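Local structure of ABC transporter sugar binding protein (Xanthomonas axonopodis pv. citri, 3UOR) at residues E168-M173 and L227-N232; P108-S113 and A316-I321; N249-F254 and K273-P278; H212-N217 and W418-E423. The protein probably binds maltose or related sugars in the periplasm and delivers them to a membrane ABC transporter for uptake. One frame throughout, in Å; residues are numbered along the deposited sequence.

Contact 1. Residues E168-M173 and L227-N232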
# COMPACT_ATOMS: atom_id res chain seq x y z
N GLU A 168 -0.67 18.09 -16.33
CA GLU A 168 -1.94 17.70 -16.95
C GLU A 168 -3.01 17.51 -15.86
O GLU A 168 -4.17 17.88 -16.03
CB GLU A 168 -1.78 16.39 -17.74
CG GLU A 168 -0.84 16.51 -18.94
CD GLU A 168 -0.50 15.17 -19.57
OE1 GLU A 168 -0.90 14.11 -19.03
OE2 GLU A 168 0.18 15.19 -20.63
N MET A 169 -2.63 16.93 -14.73
CA MET A 169 -3.58 16.70 -13.66
C MET A 169 -4.11 18.05 -13.14
O MET A 169 -5.32 18.21 -12.91
CB MET A 169 -2.94 15.90 -12.52
CG MET A 169 -3.98 15.35 -11.56
SD MET A 169 -3.25 14.52 -10.15
CE MET A 169 -4.73 14.22 -9.20
N GLU A 170 -3.21 19.02 -12.98
CA GLU A 170 -3.62 20.34 -12.51
C GLU A 170 -4.63 21.01 -13.46
O GLU A 170 -5.66 21.54 -13.03
CB GLU A 170 -2.40 21.24 -12.29
CG GLU A 170 -1.46 20.68 -11.23
CD GLU A 170 -0.49 21.72 -10.70
OE1 GLU A 170 -0.22 22.71 -11.42
OE2 GLU A 170 0.00 21.56 -9.57
N GLN A 171 -4.34 20.96 -14.76
CA GLN A 171 -5.25 21.53 -15.76
C GLN A 171 -6.61 20.83 -15.77
O GLN A 171 -7.63 21.48 -15.84
CB GLN A 171 -4.63 21.49 -17.15
CG GLN A 171 -3.41 22.36 -17.26
CD GLN A 171 -3.79 23.81 -17.10
OE1 GLN A 171 -4.76 24.27 -17.71
NE2 GLN A 171 -3.04 24.53 -16.28
N VAL A 172 -6.62 19.50 -15.69
CA VAL A 172 -7.89 18.76 -15.65
C VAL A 172 -8.68 19.14 -14.39
O VAL A 172 -9.88 19.40 -14.43
CB VAL A 172 -7.68 17.23 -15.66
CG1 VAL A 172 -8.98 16.54 -15.34
CG2 VAL A 172 -7.11 16.77 -17.01
N MET A 173 -8.00 19.19 -13.25
CA MET A 173 -8.69 19.56 -12.01
C MET A 173 -9.24 20.97 -12.10
O MET A 173 -10.35 21.23 -11.65
CB MET A 173 -7.80 19.37 -10.78
CG MET A 173 -7.58 17.88 -10.42
SD MET A 173 -6.62 17.67 -8.91
CE MET A 173 -5.03 18.37 -9.38
N LEU A 227 5.23 18.04 -1.27
CA LEU A 227 4.46 18.94 -0.40
C LEU A 227 3.83 20.08 -1.20
O LEU A 227 2.65 20.40 -1.03
CB LEU A 227 5.33 19.53 0.73
CG LEU A 227 4.57 20.43 1.72
CD1 LEU A 227 3.42 19.61 2.36
CD2 LEU A 227 5.53 20.95 2.81
N GLY A 228 4.61 20.69 -2.08
CA GLY A 228 4.08 21.78 -2.89
C GLY A 228 2.88 21.38 -3.73
O GLY A 228 1.83 22.05 -3.73
N PHE A 229 3.03 20.28 -4.47
CA PHE A 229 1.99 19.76 -5.37
C PHE A 229 0.72 19.39 -4.57
O PHE A 229 -0.39 19.76 -4.93
CB PHE A 229 2.53 18.53 -6.13
CG PHE A 229 1.56 17.93 -7.11
CD1 PHE A 229 1.11 18.66 -8.21
CD2 PHE A 229 1.13 16.61 -6.97
CE1 PHE A 229 0.23 18.10 -9.13
CE2 PHE A 229 0.27 16.04 -7.87
CZ PHE A 229 -0.19 16.78 -8.97
N TYR A 230 0.91 18.67 -3.47
CA TYR A 230 -0.19 18.25 -2.60
C TYR A 230 -0.92 19.45 -1.94
O TYR A 230 -2.14 19.57 -2.01
CB TYR A 230 0.38 17.30 -1.54
CG TYR A 230 -0.58 16.85 -0.47
CD1 TYR A 230 -1.43 15.75 -0.68
CD2 TYR A 230 -0.60 17.46 0.79
CE1 TYR A 230 -2.28 15.30 0.33
CE2 TYR A 230 -1.46 17.02 1.80
CZ TYR A 230 -2.29 15.93 1.56
OH TYR A 230 -3.14 15.47 2.54
N ASP A 231 -0.17 20.36 -1.32
CA ASP A 231 -0.80 21.53 -0.68
C ASP A 231 -1.55 22.38 -1.71
O ASP A 231 -2.67 22.84 -1.46
CB ASP A 231 0.28 22.37 0.00
CG ASP A 231 -0.29 23.55 0.78
OD1 ASP A 231 -1.41 23.43 1.33
OD2 ASP A 231 0.40 24.58 0.85
N ASN A 232 -0.96 22.56 -2.88
CA ASN A 232 -1.57 23.39 -3.91
C ASN A 232 -3.01 22.98 -4.24
O ASN A 232 -3.84 23.83 -4.52
CB ASN A 232 -0.73 23.40 -5.19
CG ASN A 232 -1.26 24.36 -6.22
OD1 ASN A 232 -1.29 25.57 -6.00
ND2 ASN A 232 -1.66 23.84 -7.37
O HOH W 1 -1.27 20.88 -7.40
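Glu-170 and Met-169 of helix 166-180 both meet the rim of the Phe-229 ring on helix 221-235. The two helix segments run almost parallel, at 7°, with their axes 12.2 Å apart. Side chains and one water therefore span the gap.

The apolar part is a Met-aromatic contact. Met-169 SD lies 4.0 Å from Phe-229 CZ, at the ring edge. Phe-229 reaches across because its CG is anti to the backbone N (chi1 -178°). Its ring also stacks with Trp-166 and meets Phe-200 edge-to-face.

The polar part is gathered round Glu-170. Its extended chain slides along the ring, and OE2 comes 3.4 Å from Phe-229 CD1 near the ring plane. The carboxylate is nearly coplanar with the ring, the planes differing by 13°.

Water 1 has three partners. It donates to Glu-170 OE2 at 2.6 Å and to Phe-229 O at 2.9 Å. It accepts from Asn-232 ND2 at 3.0 Å. Asn-232 OD1 is bonded to Gln-236 in the next turn, which helps fix the amide.

The carboxylate thus faces the positively polarised ring edge and a donating water. Both would suit a charged Glu-170 at this partly buried helix-helix seam.

Contact 2. Residues P108-S113 and A316-I321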
# COMPACT_ATOMS: atom_id res chain seq x y z
N PRO A 108 16.62 -19.28 0.31
CA PRO A 108 16.85 -20.70 0.06
C PRO A 108 15.59 -21.46 -0.41
O PRO A 108 15.70 -22.38 -1.21
CB PRO A 108 17.32 -21.23 1.42
CG PRO A 108 17.90 -20.04 2.09
CD PRO A 108 17.05 -18.88 1.66
N TYR A 109 14.42 -21.06 0.08
CA TYR A 109 13.18 -21.70 -0.36
C TYR A 109 12.78 -21.19 -1.73
O TYR A 109 12.31 -21.95 -2.58
CB TYR A 109 12.05 -21.45 0.65
CG TYR A 109 12.32 -22.04 2.02
CD1 TYR A 109 11.93 -23.34 2.33
CD2 TYR A 109 12.96 -21.30 3.00
CE1 TYR A 109 12.19 -23.88 3.59
CE2 TYR A 109 13.22 -21.83 4.26
CZ TYR A 109 12.83 -23.12 4.54
OH TYR A 109 13.08 -23.65 5.79
N VAL A 110 12.97 -19.90 -1.97
CA VAL A 110 12.55 -19.32 -3.24
C VAL A 110 13.40 -19.95 -4.35
O VAL A 110 12.90 -20.26 -5.43
CB VAL A 110 12.71 -17.78 -3.25
CG1 VAL A 110 12.55 -17.26 -4.66
CG2 VAL A 110 11.68 -17.13 -2.29
N ALA A 111 14.68 -20.14 -4.06
CA ALA A 111 15.62 -20.66 -5.04
C ALA A 111 15.28 -22.08 -5.46
O ALA A 111 15.57 -22.49 -6.59
CB ALA A 111 17.06 -20.59 -4.49
N ARG A 112 14.68 -22.85 -4.56
CA ARG A 112 14.32 -24.23 -4.85
C ARG A 112 12.87 -24.36 -5.30
O ARG A 112 12.37 -25.47 -5.45
CB ARG A 112 14.55 -25.09 -3.62
CG ARG A 112 16.02 -25.07 -3.18
CD ARG A 112 16.29 -26.02 -2.03
NE ARG A 112 17.71 -26.37 -1.89
CZ ARG A 112 18.23 -26.92 -0.78
NH1 ARG A 112 17.46 -27.16 0.27
NH2 ARG A 112 19.53 -27.23 -0.73
N SER A 113 12.19 -23.23 -5.49
CA SER A 113 10.78 -23.27 -5.84
C SER A 113 10.57 -22.91 -7.29
O SER A 113 10.99 -21.83 -7.74
CB SER A 113 9.95 -22.33 -4.96
OG SER A 113 8.63 -22.21 -5.47
N ALA A 316 6.58 -27.79 5.52
CA ALA A 316 5.13 -27.82 5.33
C ALA A 316 4.70 -26.38 5.19
O ALA A 316 3.88 -26.03 4.35
CB ALA A 316 4.43 -28.47 6.52
N SER A 317 5.28 -25.54 6.04
CA SER A 317 4.99 -24.12 6.07
C SER A 317 5.30 -23.48 4.72
O SER A 317 4.50 -22.72 4.20
CB SER A 317 5.78 -23.43 7.18
OG SER A 317 5.20 -23.72 8.44
N TRP A 318 6.46 -23.81 4.16
CA TRP A 318 6.81 -23.28 2.85
C TRP A 318 5.79 -23.70 1.79
O TRP A 318 5.42 -22.91 0.94
CB TRP A 318 8.20 -23.71 2.41
CG TRP A 318 8.38 -23.38 0.97
CD1 TRP A 318 8.41 -24.25 -0.08
CD2 TRP A 318 8.47 -22.07 0.40
NE1 TRP A 318 8.55 -23.56 -1.27
CE2 TRP A 318 8.59 -22.22 -0.99
CE3 TRP A 318 8.50 -20.78 0.95
CZ2 TRP A 318 8.73 -21.13 -1.85
CZ3 TRP A 318 8.63 -19.70 0.09
CH2 TRP A 318 8.75 -19.89 -1.29
N LYS A 319 5.36 -24.96 1.83
CA LYS A 319 4.40 -25.44 0.82
C LYS A 319 3.12 -24.62 0.84
O LYS A 319 2.54 -24.33 -0.20
CB LYS A 319 4.07 -26.93 1.02
CG LYS A 319 5.22 -27.89 0.68
CD LYS A 319 4.80 -29.33 0.98
CE LYS A 319 5.89 -30.34 0.62
NZ LYS A 319 5.84 -30.73 -0.81
N LEU A 320 2.67 -24.26 2.04
CA LEU A 320 1.48 -23.43 2.15
C LEU A 320 1.70 -22.07 1.48
O LEU A 320 0.81 -21.55 0.79
CB LEU A 320 1.08 -23.25 3.61
CG LEU A 320 0.06 -22.15 3.85
CD1 LEU A 320 -1.22 -22.43 3.11
CD2 LEU A 320 -0.20 -22.01 5.34
N ILE A 321 2.89 -21.51 1.65
CA ILE A 321 3.15 -20.17 1.12
C ILE A 321 3.25 -20.23 -0.39
O ILE A 321 2.77 -19.33 -1.11
CB ILE A 321 4.44 -19.56 1.69
CG1 ILE A 321 4.23 -19.15 3.15
CG2 ILE A 321 4.83 -18.34 0.90
CD1 ILE A 321 5.45 -18.51 3.75
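Tyr-109 and Trp-318 form the centre of this buried contact. Tyr-109 CB sits over one face of the indole, 3.6 Å from Trp-318 CE3. It is a CH-pi contact with the six-membered ring, and CB is only 13° off the ring normal. The phenol ring runs on toward the Trp-318 CB end. It lies near parallel to the five-membered ring, with planes at 30°, but is slid so far that the two barely overlap. Tyr-109 CD1 instead touches Trp-318 CB at 3.7 Å.

Two further residues meet the benzo end. Ser-113 CB approaches the edge, 3.5 Å from Trp-318 CZ2. Val-110 CG2 touches Trp-318 CH2 at 4.1 Å. A chi1 of 168°, with CG turned opposite the main-chain nitrogen, carries the indole out from its helix to this group.

Helix 314-324 follows strand 303-307 and packs on the sheet of one alpha/beta lobe of the solute-binding fold. Ile-321 and Ser-317 rest on strand 303-307, and Leu-320 on strand 30-36. Trp-318 touches Ile-307 of strand 303-307 too, and its ring reaches on to the end of helix 107-111.

The second shell is polar. Glu-322, one turn beyond Trp-318, has its OE2 hydrogen-bonded to Ser-113 OG and weakly to Trp-318 NE1. One carboxylate oxygen thus links the serine with the indole N-H, the second bond being weak. Ser-113 OG is also bonded to Val-116 N. Tyr-109 OH has a weak hydrogen bond to Glu-104 OE2, and the tyrosine side chain rests on Lys-314 and Asp-315.

Contact 3. Residues N249-F254 and K273-P278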
# COMPACT_ATOMS: atom_id res chain seq x y z
N ASN A 249 -20.18 9.86 3.21
CA ASN A 249 -19.97 8.53 2.65
C ASN A 249 -19.19 8.64 1.33
O ASN A 249 -19.70 9.21 0.36
CB ASN A 249 -21.33 7.88 2.43
CG ASN A 249 -21.22 6.50 1.85
OD1 ASN A 249 -20.78 6.31 0.71
ND2 ASN A 249 -21.62 5.50 2.63
N VAL A 250 -17.96 8.12 1.29
CA VAL A 250 -17.09 8.40 0.14
C VAL A 250 -17.68 7.90 -1.16
O VAL A 250 -17.50 8.52 -2.20
CB VAL A 250 -15.65 7.86 0.31
CG1 VAL A 250 -14.98 8.52 1.52
CG2 VAL A 250 -15.65 6.33 0.45
N TRP A 251 -18.43 6.80 -1.11
CA TRP A 251 -18.99 6.25 -2.34
C TRP A 251 -20.18 7.06 -2.85
O TRP A 251 -20.26 7.38 -4.04
CB TRP A 251 -19.33 4.77 -2.17
CG TRP A 251 -18.17 4.02 -1.59
CD1 TRP A 251 -16.97 3.77 -2.21
CD2 TRP A 251 -18.06 3.47 -0.28
NE1 TRP A 251 -16.13 3.09 -1.36
CE2 TRP A 251 -16.78 2.89 -0.17
CE3 TRP A 251 -18.93 3.40 0.82
CZ2 TRP A 251 -16.34 2.24 0.98
CZ3 TRP A 251 -18.49 2.77 1.96
CH2 TRP A 251 -17.21 2.19 2.04
N TYR A 252 -21.08 7.44 -1.95
CA TYR A 252 -22.23 8.23 -2.38
C TYR A 252 -21.85 9.64 -2.80
O TYR A 252 -22.34 10.13 -3.82
CB TYR A 252 -23.32 8.21 -1.32
CG TYR A 252 -23.93 6.83 -1.20
CD1 TYR A 252 -24.40 6.17 -2.34
CD2 TYR A 252 -24.00 6.18 0.02
CE1 TYR A 252 -24.94 4.91 -2.25
CE2 TYR A 252 -24.54 4.91 0.12
CZ TYR A 252 -25.01 4.28 -1.03
OH TYR A 252 -25.56 3.02 -0.95
N GLU A 253 -20.96 10.29 -2.06
CA GLU A 253 -20.48 11.61 -2.46
C GLU A 253 -19.87 11.57 -3.87
O GLU A 253 -20.08 12.48 -4.68
CB GLU A 253 -19.47 12.15 -1.45
CG GLU A 253 -20.06 12.43 -0.07
CD GLU A 253 -21.04 13.60 -0.05
OE1 GLU A 253 -21.22 14.19 1.03
OE2 GLU A 253 -21.63 13.93 -1.11
N PHE A 254 -19.12 10.51 -4.15
CA PHE A 254 -18.50 10.31 -5.45
C PHE A 254 -19.58 10.22 -6.53
O PHE A 254 -19.53 10.96 -7.53
CB PHE A 254 -17.65 9.04 -5.41
CG PHE A 254 -17.03 8.64 -6.73
CD1 PHE A 254 -15.79 9.12 -7.10
CD2 PHE A 254 -17.65 7.71 -7.55
CE1 PHE A 254 -15.19 8.70 -8.30
CE2 PHE A 254 -17.07 7.29 -8.75
CZ PHE A 254 -15.84 7.78 -9.12
N LYS A 273 -18.78 -0.62 -6.95
CA LYS A 273 -19.63 -1.48 -7.75
C LYS A 273 -20.98 -1.64 -7.07
O LYS A 273 -22.03 -1.52 -7.71
CB LYS A 273 -19.00 -2.85 -7.97
CG LYS A 273 -18.01 -2.93 -9.12
CD LYS A 273 -17.42 -4.34 -9.18
CE LYS A 273 -16.38 -4.51 -10.28
NZ LYS A 273 -15.50 -5.71 -10.01
N LEU A 274 -20.96 -1.91 -5.77
CA LEU A 274 -22.18 -2.16 -5.02
C LEU A 274 -23.12 -0.95 -4.95
O LEU A 274 -24.34 -1.11 -4.87
CB LEU A 274 -21.86 -2.61 -3.60
CG LEU A 274 -21.20 -3.98 -3.41
CD1 LEU A 274 -21.10 -4.26 -1.93
CD2 LEU A 274 -22.02 -5.06 -4.12
N ARG A 275 -22.56 0.25 -4.97
CA ARG A 275 -23.36 1.44 -4.74
C ARG A 275 -23.59 2.24 -6.02
O ARG A 275 -24.29 3.25 -6.02
CB ARG A 275 -22.71 2.30 -3.65
CG ARG A 275 -22.50 1.53 -2.35
CD ARG A 275 -21.72 2.36 -1.34
NE ARG A 275 -21.71 1.72 -0.04
CZ ARG A 275 -21.13 0.55 0.22
NH1 ARG A 275 -20.50 -0.10 -0.76
NH2 ARG A 275 -21.18 0.03 1.44
N GLN A 276 -22.97 1.77 -7.09
CA GLN A 276 -23.19 2.27 -8.44
C GLN A 276 -24.69 2.45 -8.72
O GLN A 276 -25.41 1.47 -8.90
CB GLN A 276 -22.62 1.21 -9.38
CG GLN A 276 -22.45 1.53 -10.83
CD GLN A 276 -21.71 0.39 -11.52
OE1 GLN A 276 -20.96 0.60 -12.48
NE2 GLN A 276 -21.90 -0.82 -11.02
N PRO A 277 -25.17 3.70 -8.74
CA PRO A 277 -26.61 3.91 -8.99
C PRO A 277 -27.00 3.55 -10.43
O PRO A 277 -26.20 3.75 -11.33
CB PRO A 277 -26.80 5.41 -8.72
CG PRO A 277 -25.47 6.02 -9.01
CD PRO A 277 -24.42 4.97 -8.66
N PRO A 278 -28.22 3.04 -10.63
CA PRO A 278 -28.74 2.51 -11.90
C PRO A 278 -28.03 2.99 -13.18
O PRO A 278 -27.39 2.17 -13.85
CB PRO A 278 -30.19 2.98 -11.87
CG PRO A 278 -30.56 2.86 -10.42
CD PRO A 278 -29.28 3.07 -9.61
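Arg-275 lies across two aromatic side chains, Trp-251 and Tyr-252, at the start of helix 250-256. Its chain runs extended from CG to NE, which lays CD beside both residues and takes the guanidinium on to the indole.

The guanidinium is set over one face of the Trp-251 indole. Arg-275 CZ is 35° off the normal of the six-membered ring, so the cation-pi contact is off-centre. The planes are not parallel but 37° apart. Arg-275 NE is the closest guanidinium atom, 3.4 Å from Trp-251 CE3. Val-250 CG2 covers part of the opposite indole face, and Phe-272 meets the ring edge-to-face.

Tyr-252 takes the aliphatic part of the same arginine. The two side chains cross at about a right angle. Arg-275 CD stands over the phenol face as a CH-pi contact, 3.8 Å from Tyr-252 CZ. Arg-275 CG is 3.7 Å from Tyr-252 OH. Arg-275 CD also touches Trp-251 CB at 3.5 Å, so this one methylene touches both residues.

Asn-249 is the N-cap. Its OD1 accepts from Tyr-252 N at 2.9 Å, nearly straight at 168°, and weakly from Trp-251 N. The cap thus holds the backbone that bears both rings.

Arg-275 NH1 forms a salt bridge with Glu-271. The positive charge would be balanced mainly by that carboxylate, with a weaker attraction from the indole. One long side chain thus joins the start of helix 250-256 to the end of helix 267-275 through its aliphatic part and its charge together.

Contact 4. Residues H212-N217 and W418-E423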
# COMPACT_ATOMS: atom_id res chain seq x y z
N HIS A 212 22.33 6.73 5.77
CA HIS A 212 22.11 5.43 6.37
C HIS A 212 20.75 5.38 7.03
O HIS A 212 20.53 4.61 7.98
CB HIS A 212 23.22 5.06 7.35
CG HIS A 212 24.55 4.90 6.71
ND1 HIS A 212 25.52 5.88 6.76
CD2 HIS A 212 25.07 3.89 5.97
CE1 HIS A 212 26.59 5.47 6.10
NE2 HIS A 212 26.35 4.26 5.62
N ASP A 213 19.83 6.18 6.49
CA ASP A 213 18.47 6.27 7.01
C ASP A 213 18.48 6.65 8.48
O ASP A 213 17.59 6.27 9.22
CB ASP A 213 17.73 4.96 6.78
CG ASP A 213 17.38 4.74 5.31
OD1 ASP A 213 17.58 5.67 4.49
OD2 ASP A 213 16.90 3.65 4.98
N ASN A 214 19.50 7.41 8.88
CA ASN A 214 19.65 7.89 10.24
C ASN A 214 19.08 9.29 10.43
O ASN A 214 18.95 9.74 11.55
CB ASN A 214 21.12 7.86 10.67
CG ASN A 214 21.63 6.46 10.86
OD1 ASN A 214 20.86 5.53 11.10
ND2 ASN A 214 22.95 6.28 10.76
N TYR A 215 18.75 9.98 9.34
CA TYR A 215 18.19 11.33 9.47
C TYR A 215 17.02 11.49 8.54
O TYR A 215 16.95 10.82 7.50
CB TYR A 215 19.22 12.38 9.08
CG TYR A 215 20.37 12.55 10.04
CD1 TYR A 215 20.27 13.41 11.13
CD2 TYR A 215 21.57 11.86 9.84
CE1 TYR A 215 21.33 13.57 12.00
CE2 TYR A 215 22.62 12.02 10.72
CZ TYR A 215 22.50 12.88 11.79
OH TYR A 215 23.55 13.04 12.66
N GLY A 216 16.11 12.39 8.88
CA GLY A 216 15.02 12.70 7.98
C GLY A 216 15.57 13.47 6.79
O GLY A 216 16.57 14.17 6.92
N ASN A 217 14.94 13.34 5.63
CA ASN A 217 15.36 14.10 4.47
C ASN A 217 14.17 14.81 3.89
O ASN A 217 14.07 14.98 2.68
CB ASN A 217 15.96 13.19 3.39
CG ASN A 217 16.64 13.98 2.28
OD1 ASN A 217 17.29 14.98 2.54
ND2 ASN A 217 16.49 13.52 1.04
N TRP A 418 22.15 6.37 17.04
CA TRP A 418 23.11 6.20 18.13
C TRP A 418 23.76 4.82 18.08
O TRP A 418 24.97 4.68 18.24
CB TRP A 418 22.41 6.35 19.47
CG TRP A 418 23.24 5.93 20.65
CD1 TRP A 418 23.22 4.71 21.29
CD2 TRP A 418 24.21 6.73 21.34
NE1 TRP A 418 24.11 4.72 22.34
CE2 TRP A 418 24.73 5.94 22.39
CE3 TRP A 418 24.68 8.03 21.17
CZ2 TRP A 418 25.71 6.41 23.26
CZ3 TRP A 418 25.65 8.49 22.03
CH2 TRP A 418 26.15 7.69 23.06
N ILE A 419 22.94 3.81 17.91
CA ILE A 419 23.45 2.47 17.72
C ILE A 419 24.44 2.44 16.54
O ILE A 419 25.47 1.78 16.62
CB ILE A 419 22.32 1.48 17.48
CG1 ILE A 419 21.53 1.26 18.78
CG2 ILE A 419 22.88 0.16 16.92
CD1 ILE A 419 20.22 0.50 18.56
N PHE A 420 24.13 3.15 15.47
CA PHE A 420 25.01 3.21 14.30
C PHE A 420 26.35 3.84 14.65
O PHE A 420 27.40 3.36 14.24
CB PHE A 420 24.35 4.01 13.18
CG PHE A 420 25.22 4.21 11.97
CD1 PHE A 420 25.93 5.39 11.80
CD2 PHE A 420 25.33 3.22 11.00
CE1 PHE A 420 26.74 5.59 10.68
CE2 PHE A 420 26.14 3.41 9.88
CZ PHE A 420 26.84 4.59 9.73
N GLU A 421 26.32 4.93 15.40
CA GLU A 421 27.53 5.62 15.81
C GLU A 421 28.37 4.78 16.78
O GLU A 421 29.59 4.89 16.80
CB GLU A 421 27.20 6.96 16.47
CG GLU A 421 26.54 8.00 15.54
CD GLU A 421 25.99 9.21 16.32
OE1 GLU A 421 26.01 9.16 17.58
OE2 GLU A 421 25.55 10.19 15.69
N GLN A 422 27.72 3.96 17.59
CA GLN A 422 28.41 3.22 18.65
C GLN A 422 29.08 1.95 18.16
O GLN A 422 30.14 1.57 18.66
CB GLN A 422 27.43 2.87 19.77
CG GLN A 422 27.00 4.09 20.55
CD GLN A 422 28.18 4.82 21.12
OE1 GLN A 422 28.41 6.00 20.84
NE2 GLN A 422 28.97 4.12 21.93
N GLU A 423 28.45 1.28 17.21
CA GLU A 423 28.98 0.05 16.65
C GLU A 423 29.63 0.36 15.31
O GLU A 423 30.36 1.35 15.18
CB GLU A 423 27.86 -0.98 16.45
CG GLU A 423 26.87 -1.09 17.63
CD GLU A 423 27.51 -1.64 18.91
OE1 GLU A 423 28.44 -2.46 18.81
OE2 GLU A 423 27.06 -1.26 20.02
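Asn-214 and Phe-420 are the nearest backbone positions, their CA atoms 8.2 Å apart, where a turn with left-handed backbone angles at His-212 and Asp-213 faces the last helix.

Phe-420 carries the contact from the helix side. With chi1 at 176° the phenyl swings beside its own carbonyl carbon and out to the turn. His-212 and Asn-214 meet it on the same face.

The amide of Asn-214 lies over the end of the ring nearer the helix, around Phe-420 CG and CD1. The amide and ring planes are 60° apart, so the amide does not lie flat on the ring. Which end of this amide is nitrogen and which oxygen is uncertain, so no polarity is claimed for the contact.

His-212 takes the far end of the ring. Its imidazole and the phenyl are oblique, with planes at 31° and centroids 4.7 Å apart. Phe-420 CZ sits over one face of the imidazole, 3.5 Å from His-212 ND1. Phe-420 CE2 is 3.8 Å from His-212 CG.

The turn joins strands 209-210 and 215-216 into a small antiparallel hairpin. Asn-214 and Tyr-215 both face Arg-210, a classic beta bulge. Helix 414-422 grips the hairpin backbone as well, with Arg-416 bonded to His-212 O and Arg-417 to Asn-214 O. Asp-410 of helix 398-412 accepts from Gly-216 N, so the hairpin is held by the last two helices of the chain.

Contact 2 is the buried one, contacts 1 and 4 are partly buried, and contact 3 lies at the surface. No two contacts share a helix or strand. Contacts 1 and 2 are on opposite sides of the chain's centre, about 45 Å apart between centres. Contacts 1 and 3 are closer, about 12 Å between nearest atoms, and use successive helices, 221-235 and 250-256. Strand 215-216 of contact 4 comes just before helix 221-235. An aromatic ring serves all four. In contact 2 its neighbours are mostly apolar. Contact 1 adds a water and a carboxylate, contact 3 a cation, and contact 4 an imidazole and an amide.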